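Local coordinates for protein cellulose 1,4-beta-cellobiosidase (Thermobifida fusca, PDB 4JJJ) that probably hydrolyses cellulose to cellobiose, the chain here being the family 48 glycoside hydrolase part of a longer enzyme, at residues F362-Q367 with G480-N485; F356-E361 with Q394-Y399; S322-Q327 with G371-G376. The protein carries 1 engineered substitution. All coordinates share one frame; numbering follows the deposited sequence. Where two conformers were deposited one is given.

Contact 1 of 3, residues F362-Q367 with G480-N485; sequences FLQWLQ and GTYTGN. With ZN (zinc ion), chain B.
Tyr482 presses one face of its ring against the side-chain amide of Gln364, the two side chains crossing at about a right angle with the amide plane tilted 30° from the ring. Gln364 NE2 stands over the middle of that face, 3.5 Å from Tyr482 CZ, while Gly484 N lies over the centre of the opposite face, so the ring is clasped between the helix residue and the backbone of its own loop. Gln364 reaches this place with CG anti to the backbone N (chi1 -175°) and a bend at chi2 that folds its amide over the phenol. The same NE2 donates to Gln367 OE1 at 2.9 Å, which fixes how the amide is turned. At the ring's edge, Tyr482 OH donates to Gln367 O over 2.8 Å, and Lys443 of helix 435-450 also bonds the hydroxyl. Asn485 ND2 reaches Gln367 O from the other face of the carbonyl plane, at 2.9 Å, so two donors grip this oxygen from above and below. Here helix 348-365 of the (alpha/alpha)6 fold ends, and the loop between strands 465-473 and 488-496 supplies side-chain donors to the carbonyls of its last residue and of Gln367 just beyond. Asn485 ND2 bonds Trp365 O as well, at 2.7 Å and less straight, with 133° at the hydrogen. An ST turn, in which Thr483 OG1 accepts from Asn485 N at 2.9 Å, shapes the loop beside this asparagine, while Asp476 N holds Asn485 OD1. Trp365 sends its CB away from the loop segment, and its NE1 bonds Asp476 O. At the outer end of the segment, Gly480 O binds a zinc ion at 2.1 Å in the company of five waters.

Contact 2 of 3, residues F356-E361 with Q394-Y399; sequences FDRQLE and QFYGMY. With ZN (zinc ion), chain T.
Arg358 lies flat on Tyr396, its guanidinium and the phenol ring only 5° from parallel, with Arg358 CZ 3.6 Å from Tyr396 CD1 in a cation-pi stack. The bends at chi2 and chi3 (70° and 60°) curl the arginine over the ring, so that CD also makes a CH-pi contact with the same face. Deeper in, packing is tight: Phe395, buried, turns its edge to Arg358 O, brings CZ to 3.9 Å from Arg358 CD, and sets CE1 3.7 Å from Glu361 C. The outer side is wetter and polar. Tyr396, itself exposed, donates through OH to Glu361 OE1 at 2.6 Å, on the syn side of the carboxylate, and a water links Tyr396 OH, Arg358 NE and Asp357 OD2. Glu361 OE2 meanwhile binds a zinc ion at 2.0 Å, with Asp357 OD1 one helical turn earlier as a second ligand, so one carboxylate serves both metal and phenol. Replacing Arg358 with alanine is likely to strip this face of Tyr396 of its stacked partner and leave the bridging water without its NE donor. Tyr396 lies in the type I' turn of a tight hairpin joining strands 394-395 and 398-401, which sits against helix 348-365; Trp478 joins them, its ring meeting Phe395 and its NE1 bonding Glu361 OE1, while helices 329-337 and 435-450 pack against other side chains of the helix segment.

Contact 3 of 3, residues S322-Q327 with G371-G376; sequences SHQGYQ and GGIAGG
His323 and Gly376 form an antiparallel, non-hydrogen-bonded pair with their CA atoms 4.6 Å apart, and next to it Gln324 N donates to Gly375 O at 2.8 Å. Two CA-H...O contacts add to that bond: Gly376 CA to Ser322 O at 3.2 Å, and His323 CA to the same Gly375 O at 3.3 Å. Gly375 O also lies over a face of the His323 imidazole, whose ND1 accepts from Gly325 N in the ring plane and whose NE2 bonds Ser411 O, so both ring nitrogens are held. Gln324 is the side chain that reaches across. Its CG stands between the backbone N and the carbonyl carbon (chi1 60°), which drives the chain onto the loop: CB meets Ile373 CG2 at 3.6 Å and CG abuts Ala374 O at 3.1 Å. The Gln324 amide then bends past Ile373 and bonds Asn412, which also holds Ile373 O. This is the edge where strand 321-323 joins strand 376-378, close to the glycan pocket, where Tyr326 touches a bound glucose. A side chain at Gly376 would run into Ser322 O, so the close pairing depends on a residue without one. The polar hold thus comes from the backbone bond and the Asn412 bridge, whereas Ala374 O is buried against Gln324 CB and CG with no polar partner in the model.

In the fold
The three contacts form a compact cluster on one side of the chain's centre, with neighbouring centres about 10 to 11 Å apart. Along the chain their segments alternate: 322-327 comes first, then 356-361 and 362-367 in succession on helix 348-365, then 371-376, 394-399 and finally 480-485. Contacts 1 and 2 thus share that helix, and Trp365 and Phe362 pack on Phe395. Contacts 2 and 3 reach the same four-stranded antiparallel sheet, contact 2 at outer strand 394-395, contact 3 where outer strand 321-323 pairs with 376-378. Phe362 touches Gly376, and Leu366 O probably accepts from Ala374 N, tying contact 1 to contact 3. Together they connect the metal-binding surface with the buried surroundings of the glycan pocket.

Contact 1 of 3, residues F362-Q367 with G480-N485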
loop_
_atom_site.group_PDB
_atom_site.type_symbol
_atom_site.label_atom_id
_atom_site.label_comp_id
_atom_site.label_asym_id
_atom_site.label_seq_id
_atom_site.Cartn_x
_atom_site.Cartn_y
_atom_site.Cartn_z
ATOM N N PHE A 362 -5.503 -12.709 13.497
ATOM C CA PHE A 362 -6.103 -11.391 13.211
ATOM C C PHE A 362 -7.153 -11.436 12.123
ATOM O O PHE A 362 -8.266 -10.976 12.302
ATOM C CB PHE A 362 -4.964 -10.454 12.775
ATOM C CG PHE A 362 -5.307 -9.057 12.452
ATOM C CD1 PHE A 362 -5.712 -8.164 13.405
ATOM C CD2 PHE A 362 -4.991 -8.540 11.185
ATOM C CE1 PHE A 362 -5.895 -6.824 13.112
ATOM C CE2 PHE A 362 -5.185 -7.190 10.923
ATOM C CZ PHE A 362 -5.624 -6.328 11.855
ATOM N N LEU A 363 -6.847 -12.115 10.992
ATOM C CA LEU A 363 -7.758 -12.208 9.925
ATOM C C LEU A 363 -9.052 -12.983 10.283
ATOM O O LEU A 363 -10.144 -12.686 9.887
ATOM C CB LEU A 363 -7.045 -12.820 8.745
ATOM C CG LEU A 363 -5.935 -12.041 8.087
ATOM C CD1 LEU A 363 -5.323 -12.828 6.935
ATOM C CD2 LEU A 363 -6.402 -10.637 7.601
ATOM N N GLN A 364 -8.876 -14.014 11.114
ATOM C CA GLN A 364 -10.001 -14.827 11.566
ATOM C C GLN A 364 -10.861 -14.019 12.572
ATOM O O GLN A 364 -12.102 -14.061 12.458
ATOM C CB GLN A 364 -9.522 -16.134 12.169
ATOM C CG GLN A 364 -10.625 -17.066 12.553
ATOM C CD GLN A 364 -11.582 -17.493 11.432
ATOM O OE1 GLN A 364 -11.431 -18.534 10.837
ATOM N NE2 GLN A 364 -12.557 -16.671 11.056
ATOM N N TRP A 365 -10.217 -13.295 13.460
ATOM C CA TRP A 365 -10.885 -12.433 14.426
ATOM C C TRP A 365 -11.739 -11.416 13.692
ATOM O O TRP A 365 -12.858 -11.070 14.132
ATOM C CB TRP A 365 -9.870 -11.741 15.287
ATOM C CG TRP A 365 -10.422 -10.638 16.162
ATOM C CD1 TRP A 365 -11.354 -10.754 17.137
ATOM C CD2 TRP A 365 -10.050 -9.251 16.112
ATOM N NE1 TRP A 365 -11.611 -9.524 17.691
ATOM C CE2 TRP A 365 -10.789 -8.583 17.128
ATOM C CE3 TRP A 365 -9.136 -8.529 15.354
ATOM C CZ2 TRP A 365 -10.698 -7.232 17.335
ATOM C CZ3 TRP A 365 -9.071 -7.148 15.540
ATOM C CH2 TRP A 365 -9.789 -6.509 16.535
ATOM N N LEU A 366 -11.287 -10.954 12.505
ATOM C CA LEU A 366 -12.011 -9.900 11.775
ATOM C C LEU A 366 -13.097 -10.449 10.882
ATOM O O LEU A 366 -13.738 -9.661 10.124
ATOM C CB LEU A 366 -11.026 -9.100 10.895
ATOM C CG LEU A 366 -10.064 -8.238 11.726
ATOM C CD1 LEU A 366 -8.859 -7.745 10.947
ATOM C CD2 LEU A 366 -10.785 -7.037 12.311
ATOM N N GLN A 367 -13.282 -11.767 10.797
ATOM C CA GLN A 367 -14.229 -12.290 9.870
ATOM C C GLN A 367 -15.690 -12.099 10.348
ATOM O O GLN A 367 -16.120 -12.629 11.376
ATOM C CB GLN A 367 -13.964 -13.786 9.529
ATOM C CG GLN A 367 -14.856 -14.311 8.439
ATOM C CD GLN A 367 -14.297 -15.544 7.779
ATOM O OE1 GLN A 367 -13.838 -16.471 8.462
ATOM N NE2 GLN A 367 -14.280 -15.537 6.490
ATOM N N GLY A 480 -8.735 -16.176 21.447
ATOM C CA GLY A 480 -8.132 -17.333 20.853
ATOM C C GLY A 480 -9.102 -18.342 20.292
ATOM O O GLY A 480 -8.741 -19.490 20.078
ATOM N N THR A 481 -10.299 -17.955 19.993
ATOM C CA THR A 481 -11.321 -18.771 19.367
ATOM C C THR A 481 -12.328 -17.945 18.559
ATOM O O THR A 481 -12.709 -16.811 18.942
ATOM C CB THR A 481 -11.888 -19.806 20.357
ATOM O OG1 THR A 481 -12.381 -20.931 19.607
ATOM C CG2 THR A 481 -12.917 -19.165 21.275
ATOM N N TYR A 482 -12.812 -18.481 17.464
ATOM C CA TYR A 482 -13.683 -17.760 16.559
ATOM C C TYR A 482 -15.080 -18.023 17.014
ATOM O O TYR A 482 -15.551 -19.196 17.068
ATOM C CB TYR A 482 -13.512 -18.174 15.122
ATOM C CG TYR A 482 -14.298 -17.447 14.125
ATOM C CD1 TYR A 482 -14.271 -16.063 14.100
ATOM C CD2 TYR A 482 -15.142 -18.096 13.251
ATOM C CE1 TYR A 482 -15.016 -15.359 13.192
ATOM C CE2 TYR A 482 -15.894 -17.405 12.364
ATOM C CZ TYR A 482 -15.806 -16.029 12.324
ATOM O OH TYR A 482 -16.562 -15.358 11.393
ATOM N N THR A 483 -15.797 -16.919 17.324
ATOM C CA THR A 483 -17.218 -17.051 17.702
ATOM C C THR A 483 -18.232 -17.038 16.611
ATOM O O THR A 483 -19.495 -17.229 16.803
ATOM C CB THR A 483 -17.583 -15.861 18.619
ATOM O OG1 THR A 483 -17.548 -14.647 17.814
ATOM C CG2 THR A 483 -16.660 -15.759 19.767
ATOM N N GLY A 484 -17.815 -16.736 15.384
ATOM C CA GLY A 484 -18.671 -16.510 14.289
ATOM C C GLY A 484 -19.053 -15.023 14.144
ATOM O O GLY A 484 -19.668 -14.651 13.146
ATOM N N ASN A 485 -18.691 -14.228 15.146
ATOM C CA ASN A 485 -18.916 -12.787 15.118
ATOM C C ASN A 485 -20.304 -12.427 14.607
ATOM O O ASN A 485 -20.522 -11.651 13.654
ATOM C CB ASN A 485 -17.861 -12.010 14.331
ATOM C CG ASN A 485 -16.517 -12.056 14.989
ATOM O OD1 ASN A 485 -16.365 -12.103 16.212
ATOM N ND2 ASN A 485 -15.414 -12.034 14.139
HETATM ZN ZN ZN B . -7.750 -20.812 21.433
HETATM O O HOH W 1 -7.200 -21.489 19.167
HETATM O O HOH W 2 -5.919 -20.374 21.732
HETATM O O HOH W 3 -9.450 -21.703 21.660
HETATM O O HOH W 4 -8.818 -20.029 23.490
HETATM O O HOH W 5 -7.530 -21.420 23.490
#

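Contact 2 of 3, residues F356-E361 with Q394-Y399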
loop_
_atom_site.group_PDB
_atom_site.type_symbol
_atom_site.label_atom_id
_atom_site.label_comp_id
_atom_site.label_asym_id
_atom_site.label_seq_id
_atom_site.Cartn_x
_atom_site.Cartn_y
_atom_site.Cartn_z
ATOM N N PHE A 356 3.460 -14.673 11.166
ATOM C CA PHE A 356 2.673 -15.615 10.382
ATOM C C PHE A 356 1.438 -16.050 11.185
ATOM O O PHE A 356 0.283 -16.000 10.720
ATOM C CB PHE A 356 3.552 -16.756 9.945
ATOM C CG PHE A 356 2.873 -17.862 9.179
ATOM C CD1 PHE A 356 2.023 -17.595 8.136
ATOM C CD2 PHE A 356 3.125 -19.199 9.442
ATOM C CE1 PHE A 356 1.419 -18.599 7.402
ATOM C CE2 PHE A 356 2.564 -20.218 8.721
ATOM C CZ PHE A 356 1.695 -19.928 7.690
ATOM N N ASP A 357 1.695 -16.554 12.382
ATOM C CA ASP A 357 0.635 -16.968 13.298
ATOM C C ASP A 357 -0.312 -15.811 13.657
ATOM O O ASP A 357 -1.553 -15.959 13.526
ATOM C CB ASP A 357 1.259 -17.534 14.572
ATOM C CG ASP A 357 0.265 -17.762 15.690
ATOM O OD1 ASP A 357 -0.692 -18.490 15.399
ATOM O OD2 ASP A 357 0.441 -17.123 16.798
ATOM N N ARG A 358 0.259 -14.687 14.085
ATOM C CA ARG A 358 -0.525 -13.567 14.529
ATOM C C ARG A 358 -1.460 -13.007 13.390
ATOM O O ARG A 358 -2.632 -12.684 13.609
ATOM C CB ARG A 358 0.327 -12.425 15.022
ATOM C CG ARG A 358 -0.430 -11.372 15.821
ATOM C CD ARG A 358 -0.893 -11.844 17.172
ATOM N NE ARG A 358 0.131 -12.278 18.101
ATOM C CZ ARG A 358 0.777 -11.411 18.909
ATOM N NH1 ARG A 358 0.595 -10.121 18.862
ATOM N NH2 ARG A 358 1.641 -11.853 19.786
ATOM N N GLN A 359 -0.913 -12.980 12.170
ATOM C CA GLN A 359 -1.706 -12.462 11.051
ATOM C C GLN A 359 -2.887 -13.389 10.794
ATOM O O GLN A 359 -4.005 -12.906 10.557
ATOM C CB GLN A 359 -0.848 -12.362 9.801
ATOM C CG GLN A 359 0.192 -11.237 9.824
ATOM C CD GLN A 359 0.879 -11.057 8.485
ATOM O OE1 GLN A 359 0.297 -11.173 7.407
ATOM N NE2 GLN A 359 2.188 -10.908 8.578
ATOM N N LEU A 360 -2.727 -14.724 10.836
ATOM C CA LEU A 360 -3.847 -15.584 10.641
ATOM C C LEU A 360 -4.870 -15.446 11.748
ATOM O O LEU A 360 -6.098 -15.491 11.424
ATOM C CB LEU A 360 -3.393 -17.050 10.526
ATOM C CG LEU A 360 -2.737 -17.362 9.146
ATOM C CD1 LEU A 360 -1.866 -18.633 9.308
ATOM C CD2 LEU A 360 -3.837 -17.508 8.109
ATOM N N GLU A 361 -4.470 -15.298 12.989
ATOM C CA GLU A 361 -5.459 -15.072 14.087
ATOM C C GLU A 361 -6.229 -13.759 13.892
ATOM O O GLU A 361 -7.433 -13.774 13.990
ATOM C CB GLU A 361 -4.735 -14.988 15.399
ATOM C CG GLU A 361 -4.201 -16.304 15.857
ATOM C CD GLU A 361 -3.731 -16.279 17.312
ATOM O OE1 GLU A 361 -4.128 -15.425 18.096
ATOM O OE2 GLU A 361 -2.851 -17.114 17.719
ATOM N N GLN A 394 -11.293 -6.049 21.346
ATOM C CA GLN A 394 -9.836 -6.035 21.378
ATOM C C GLN A 394 -9.221 -7.282 20.729
ATOM O O GLN A 394 -9.854 -8.367 20.657
ATOM C CB GLN A 394 -9.323 -5.884 22.771
ATOM C CG GLN A 394 -9.611 -4.514 23.346
ATOM C CD GLN A 394 -9.026 -4.374 24.728
ATOM O OE1 GLN A 394 -9.590 -4.935 25.649
ATOM N NE2 GLN A 394 -7.916 -3.716 24.877
ATOM N N PHE A 395 -7.995 -7.118 20.308
ATOM C CA PHE A 395 -7.174 -8.220 19.744
ATOM C C PHE A 395 -5.786 -7.940 20.347
ATOM O O PHE A 395 -5.103 -6.979 19.996
ATOM C CB PHE A 395 -7.158 -8.153 18.230
ATOM C CG PHE A 395 -6.261 -9.179 17.604
ATOM C CD1 PHE A 395 -6.690 -10.405 17.377
ATOM C CD2 PHE A 395 -5.000 -8.845 17.153
ATOM C CE1 PHE A 395 -5.879 -11.379 16.752
ATOM C CE2 PHE A 395 -4.121 -9.738 16.596
ATOM C CZ PHE A 395 -4.600 -11.042 16.369
ATOM N N TYR A 396 -5.308 -8.833 21.223
ATOM C CA TYR A 396 -4.028 -8.702 21.866
ATOM C C TYR A 396 -3.843 -7.316 22.488
ATOM O O TYR A 396 -2.784 -6.684 22.370
ATOM C CB TYR A 396 -2.872 -9.153 20.947
ATOM C CG TYR A 396 -2.766 -10.609 20.663
ATOM C CD1 TYR A 396 -1.858 -11.352 21.350
ATOM C CD2 TYR A 396 -3.584 -11.259 19.767
ATOM C CE1 TYR A 396 -1.788 -12.703 21.150
ATOM C CE2 TYR A 396 -3.532 -12.592 19.554
ATOM C CZ TYR A 396 -2.648 -13.322 20.284
ATOM O OH TYR A 396 -2.523 -14.674 19.996
ATOM N N GLY A 397 -4.910 -6.836 23.058
ATOM C CA GLY A 397 -4.885 -5.525 23.741
ATOM C C GLY A 397 -5.005 -4.292 22.841
ATOM O O GLY A 397 -5.011 -3.159 23.359
ATOM N N MET A 398 -4.977 -4.497 21.547
ATOM C CA MET A 398 -5.287 -3.454 20.573
ATOM C C MET A 398 -6.775 -3.348 20.336
ATOM O O MET A 398 -7.549 -4.270 20.683
ATOM C CB MET A 398 -4.480 -3.741 19.269
ATOM C CG MET A 398 -3.045 -3.666 19.462
ATOM S SD MET A 398 -2.175 -3.485 17.854
ATOM C CE MET A 398 -2.644 -5.084 17.173
ATOM N N TYR A 399 -7.193 -2.197 19.778
ATOM C CA TYR A 399 -8.566 -1.896 19.673
ATOM C C TYR A 399 -9.108 -2.041 18.299
ATOM O O TYR A 399 -8.521 -1.456 17.368
ATOM C CB TYR A 399 -8.812 -0.457 20.163
ATOM C CG TYR A 399 -8.456 -0.339 21.660
ATOM C CD1 TYR A 399 -9.321 -0.810 22.591
ATOM C CD2 TYR A 399 -7.235 0.156 22.036
ATOM C CE1 TYR A 399 -8.976 -0.773 23.948
ATOM C CE2 TYR A 399 -6.890 0.198 23.378
ATOM C CZ TYR A 399 -7.791 -0.259 24.296
ATOM O OH TYR A 399 -7.472 -0.276 25.672
HETATM ZN ZN ZN T . -1.974 -18.701 16.922
HETATM O O HOH W 6 -0.377 -15.097 17.910
HETATM O O HOH W 7 -1.119 -19.650 18.531
#

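Contact 3 of 3, residues S322-Q327 with G371-G376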
loop_
_atom_site.group_PDB
_atom_site.type_symbol
_atom_site.label_atom_id
_atom_site.label_comp_id
_atom_site.label_asym_id
_atom_site.label_seq_id
_atom_site.Cartn_x
_atom_site.Cartn_y
_atom_site.Cartn_z
ATOM N N SER A 322 -3.224 -1.526 11.986
ATOM C CA SER A 322 -3.051 -2.555 10.945
ATOM C C SER A 322 -4.364 -2.880 10.327
ATOM O O SER A 322 -5.415 -2.906 11.004
ATOM C CB SER A 322 -2.356 -3.828 11.476
ATOM O OG SER A 322 -1.062 -3.579 12.019
ATOM N N HIS A 323 -4.349 -3.046 8.990
ATOM C CA HIS A 323 -5.503 -3.251 8.169
ATOM C C HIS A 323 -5.453 -4.659 7.577
ATOM O O HIS A 323 -4.439 -5.072 7.051
ATOM C CB HIS A 323 -5.472 -2.161 7.084
ATOM C CG HIS A 323 -6.667 -2.046 6.192
ATOM N ND1 HIS A 323 -7.177 -3.082 5.410
ATOM C CD2 HIS A 323 -7.460 -0.987 5.911
ATOM C CE1 HIS A 323 -8.161 -2.650 4.664
ATOM N NE2 HIS A 323 -8.371 -1.365 4.974
ATOM N N GLN A 324 -6.573 -5.357 7.567
ATOM C CA GLN A 324 -6.634 -6.708 7.033
ATOM C C GLN A 324 -6.089 -6.803 5.606
ATOM O O GLN A 324 -5.479 -7.787 5.160
ATOM C CB GLN A 324 -8.079 -7.249 7.025
ATOM C CG GLN A 324 -9.117 -6.478 6.205
ATOM C CD GLN A 324 -9.273 -6.941 4.790
ATOM O OE1 GLN A 324 -8.864 -8.055 4.444
ATOM N NE2 GLN A 324 -9.851 -6.092 3.924
ATOM N N GLY A 325 -6.352 -5.793 4.823
ATOM C CA GLY A 325 -5.985 -5.772 3.391
ATOM C C GLY A 325 -4.522 -5.764 3.140
ATOM O O GLY A 325 -4.111 -6.066 1.954
ATOM N N TYR A 326 -3.716 -5.411 4.128
ATOM C CA TYR A 326 -2.247 -5.395 4.033
ATOM C C TYR A 326 -1.616 -6.723 4.374
ATOM O O TYR A 326 -0.480 -6.980 4.079
ATOM C CB TYR A 326 -1.595 -4.309 4.913
ATOM C CG TYR A 326 -1.713 -2.906 4.361
ATOM C CD1 TYR A 326 -2.793 -2.454 3.650
ATOM C CD2 TYR A 326 -0.716 -2.008 4.730
ATOM C CE1 TYR A 326 -2.844 -1.151 3.210
ATOM C CE2 TYR A 326 -0.720 -0.697 4.265
ATOM C CZ TYR A 326 -1.757 -0.283 3.526
ATOM O OH TYR A 326 -1.748 1.008 3.040
ATOM N N GLN A 327 -2.341 -7.570 5.133
ATOM C CA GLN A 327 -1.647 -8.729 5.659
ATOM C C GLN A 327 -1.244 -9.680 4.553
ATOM O O GLN A 327 -1.936 -9.753 3.533
ATOM C CB GLN A 327 -2.476 -9.470 6.723
ATOM C CG GLN A 327 -3.078 -8.550 7.819
ATOM C CD GLN A 327 -1.997 -7.648 8.445
ATOM O OE1 GLN A 327 -2.151 -6.375 8.351
ATOM N NE2 GLN A 327 -0.966 -8.149 8.874
ATOM N N GLY A 371 -19.064 -12.990 6.161
ATOM C CA GLY A 371 -17.828 -13.624 5.664
ATOM C C GLY A 371 -16.723 -12.689 5.246
ATOM O O GLY A 371 -15.579 -13.051 5.254
ATOM N N GLY A 372 -17.069 -11.450 4.889
ATOM C CA GLY A 372 -16.061 -10.446 4.620
ATOM C C GLY A 372 -15.218 -10.136 5.835
ATOM O O GLY A 372 -15.658 -10.255 6.980
ATOM N N ILE A 373 -14.006 -9.685 5.614
ATOM C CA ILE A 373 -12.980 -9.387 6.629
ATOM C C ILE A 373 -12.978 -7.929 7.039
ATOM O O ILE A 373 -12.722 -7.021 6.214
ATOM C CB ILE A 373 -11.598 -9.857 6.226
ATOM C CG1 ILE A 373 -11.625 -11.276 5.563
ATOM C CG2 ILE A 373 -10.612 -9.759 7.374
ATOM C CD1 ILE A 373 -12.156 -12.421 6.398
ATOM N N ALA A 374 -13.305 -7.704 8.296
ATOM C CA ALA A 374 -13.415 -6.308 8.823
ATOM C C ALA A 374 -12.071 -5.647 8.971
ATOM O O ALA A 374 -11.000 -6.249 8.711
ATOM C CB ALA A 374 -14.146 -6.316 10.125
ATOM N N GLY A 375 -12.074 -4.387 9.405
ATOM C CA GLY A 375 -10.956 -3.500 9.111
ATOM C C GLY A 375 -9.632 -3.845 9.715
ATOM O O GLY A 375 -8.629 -4.020 9.012
ATOM N N GLY A 376 -9.549 -3.836 11.038
ATOM C CA GLY A 376 -8.278 -4.036 11.707
ATOM C C GLY A 376 -8.247 -3.628 13.165
ATOM O O GLY A 376 -9.307 -3.620 13.826
#